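Local coordinates for protein PA0821 (Pseudomonas aeruginosa, PDB 7DRG) that probably acts as a type VI secretion immunity protein (antitoxin) that protects the cell against a putative VRR-NUC domain-containing effector, at residues 107-112 against 127-132. Sequence-based numbering, arbitrary orientation.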
loop_
_atom_site.group_PDB
_atom_site.type_symbol
_atom_site.label_atom_id
_atom_site.label_comp_id
_atom_site.label_asym_id
_atom_site.label_seq_id
_atom_site.Cartn_x
_atom_site.Cartn_y
_atom_site.Cartn_z
ATOM N N ASP B 107 2.753 37.389 -19.056
ATOM C CA ASP B 107 1.753 36.770 -18.200
ATOM C C ASP B 107 2.013 35.272 -18.069
ATOM O O ASP B 107 2.576 34.637 -18.966
ATOM C CB ASP B 107 0.348 37.011 -18.750
ATOM C CG ASP B 107 -0.100 38.447 -18.581
ATOM O OD1 ASP B 107 0.068 38.999 -17.472
ATOM O OD2 ASP B 107 -0.615 39.025 -19.558
ATOM N N HIS B 108 1.617 34.718 -16.926
ATOM C CA HIS B 108 1.738 33.292 -16.652
ATOM C C HIS B 108 0.465 32.585 -17.102
ATOM O O HIS B 108 -0.639 32.998 -16.742
ATOM C CB HIS B 108 1.994 33.072 -15.154
ATOM C CG HIS B 108 1.752 31.673 -14.673
ATOM N ND1 HIS B 108 2.455 30.584 -15.144
ATOM C CD2 HIS B 108 0.903 31.193 -13.734
ATOM C CE1 HIS B 108 2.039 29.492 -14.526
ATOM N NE2 HIS B 108 1.098 29.834 -13.664
ATOM N N LEU B 109 0.613 31.538 -17.909
ATOM C CA LEU B 109 -0.554 30.766 -18.319
ATOM C C LEU B 109 -0.959 29.844 -17.182
ATOM O O LEU B 109 -0.151 29.032 -16.725
ATOM C CB LEU B 109 -0.260 29.938 -19.564
ATOM C CG LEU B 109 0.277 30.672 -20.779
ATOM C CD1 LEU B 109 0.110 29.778 -21.980
ATOM C CD2 LEU B 109 -0.440 31.990 -20.942
ATOM N N SER B 110 -2.211 29.952 -16.739
ATOM C CA SER B 110 -2.715 29.082 -15.674
ATOM C C SER B 110 -4.182 28.795 -15.977
ATOM O O SER B 110 -5.035 29.668 -15.796
ATOM C CB SER B 110 -2.543 29.729 -14.303
ATOM O OG SER B 110 -3.027 28.880 -13.274
ATOM N N PHE B 111 -4.465 27.581 -16.453
ATOM C CA PHE B 111 -5.822 27.176 -16.801
ATOM C C PHE B 111 -5.968 25.704 -16.478
ATOM O O PHE B 111 -5.269 24.871 -17.066
ATOM C CB PHE B 111 -6.126 27.404 -18.288
ATOM C CG PHE B 111 -5.984 28.831 -18.730
ATOM C CD1 PHE B 111 -7.023 29.730 -18.553
ATOM C CD2 PHE B 111 -4.816 29.267 -19.339
ATOM C CE1 PHE B 111 -6.897 31.041 -18.966
ATOM C CE2 PHE B 111 -4.680 30.584 -19.748
ATOM C CZ PHE B 111 -5.723 31.470 -19.561
ATOM N N CYS B 112 -6.879 25.376 -15.571
ATOM C CA CYS B 112 -7.118 23.983 -15.207
ATOM C C CYS B 112 -8.613 23.703 -15.282
ATOM O O CYS B 112 -9.371 24.132 -14.407
ATOM C CB CYS B 112 -6.573 23.684 -13.815
ATOM S SG CYS B 112 -6.768 21.955 -13.379
ATOM N N PHE B 127 -7.933 19.256 -18.380
ATOM C CA PHE B 127 -7.078 19.948 -19.342
ATOM C C PHE B 127 -6.400 21.066 -18.568
ATOM O O PHE B 127 -7.071 22.001 -18.133
ATOM C CB PHE B 127 -7.884 20.489 -20.525
ATOM C CG PHE B 127 -7.043 20.998 -21.666
ATOM C CD1 PHE B 127 -6.620 22.323 -21.702
ATOM C CD2 PHE B 127 -6.701 20.166 -22.725
ATOM C CE1 PHE B 127 -5.867 22.807 -22.764
ATOM C CE2 PHE B 127 -5.948 20.659 -23.802
ATOM C CZ PHE B 127 -5.526 21.959 -23.811
ATOM N N ASP B 128 -5.085 20.964 -18.387
ATOM C CA ASP B 128 -4.357 21.819 -17.454
ATOM C C ASP B 128 -3.149 22.416 -18.161
ATOM O O ASP B 128 -2.239 21.680 -18.552
ATOM C CB ASP B 128 -3.926 20.991 -16.235
ATOM C CG ASP B 128 -3.284 21.815 -15.134
ATOM O OD1 ASP B 128 -2.968 23.003 -15.332
ATOM O OD2 ASP B 128 -3.097 21.245 -14.041
ATOM N N ILE B 129 -3.123 23.745 -18.298
ATOM C CA ILE B 129 -1.994 24.461 -18.881
ATOM C C ILE B 129 -1.251 25.187 -17.776
ATOM O O ILE B 129 -1.861 25.926 -16.994
ATOM C CB ILE B 129 -2.436 25.473 -19.950
ATOM C CG1 ILE B 129 -3.128 24.768 -21.112
ATOM C CG2 ILE B 129 -1.229 26.275 -20.445
ATOM C CD1 ILE B 129 -3.880 25.749 -22.004
ATOM N N TYR B 130 0.064 24.998 -17.725
ATOM C CA TYR B 130 0.934 25.732 -16.807
ATOM C C TYR B 130 2.056 26.326 -17.652
ATOM O O TYR B 130 2.959 25.605 -18.083
ATOM C CB TYR B 130 1.449 24.811 -15.707
ATOM C CG TYR B 130 2.418 25.446 -14.739
ATOM C CD1 TYR B 130 1.962 26.115 -13.621
ATOM C CD2 TYR B 130 3.787 25.335 -14.931
ATOM C CE1 TYR B 130 2.844 26.684 -12.726
ATOM C CE2 TYR B 130 4.675 25.897 -14.045
ATOM C CZ TYR B 130 4.195 26.574 -12.948
ATOM O OH TYR B 130 5.070 27.144 -12.050
ATOM N N GLY B 131 1.992 27.636 -17.907
ATOM C CA GLY B 131 2.874 28.252 -18.878
ATOM C C GLY B 131 3.765 29.332 -18.306
ATOM O O GLY B 131 3.265 30.280 -17.695
ATOM N N LYS B 132 5.077 29.198 -18.489
ATOM C CA LYS B 132 6.028 30.134 -17.897
ATOM C C LYS B 132 5.980 31.485 -18.602
ATOM O O LYS B 132 5.733 31.572 -19.807
ATOM C CB LYS B 132 7.448 29.575 -17.964
ATOM C CG LYS B 132 7.585 28.166 -17.387
ATOM C CD LYS B 132 7.059 28.109 -15.959
ATOM C CE LYS B 132 7.976 28.854 -15.012
ATOM N NZ LYS B 132 7.447 28.866 -13.611
HETATM O O HOH W 1 3.142 32.325 -20.519
#
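His108, just before the strand that starts at Leu109, reaches the backbone of Gly131 on the partner strand: ND1 of His108 donates to O of Gly131 at 2.7 Å, with a bent N-H...O angle of 136°. The same oxygen accepts the backbone N of Leu109 at 2.9 Å. The two donors approach from opposite faces of the carbonyl plane, the imidazole N-H lying well above it. With CG anti to the backbone N (chi1 163°), the His108 ring also reaches Tyr130, presenting its edge to the phenol face in an offset edge-to-face pair; CE1 of His108 lies 3.4 Å from CE1 of Tyr130, and the planes meet at 75°. Lys132 adds a weak bond from NZ to the Tyr130 hydroxyl.

The cluster sits at one end of a beta hairpin, whose antiparallel strands 109-114 and 126-131 pair Leu109 with Gly131 and Phe111 with Ile129 as hydrogen-bonded pairs; N of Ile129 donates to O of Phe111 at 2.7 Å. On the face of Leu109, Phe111 and Ile129, CG2 of Ile129 packs 3.9 Å from CB of Leu109, while helices 52-69 and 96-101 supply Leu58, Met100 and Leu96 around this apolar side. The other face carries Ser110, Tyr130, Cys112 and Asp128, and here SG of Cys112 comes within 3.8 Å of OD2 of Asp128.

Further out, a water lies 2.8 Å from O of Asp107 and 2.8 Å from O of Lys132, within hydrogen-bonding distance of both, beyond the Leu109-Gly131 pair. Strand 144-151 flanks the hairpin through backbone hydrogen bonds of Asp128 with Glu147 and of Tyr130 with Val145. The bond to the doubly accepting Gly131 oxygen and the aromatic contact together probably limit rotation of the His108 imidazole.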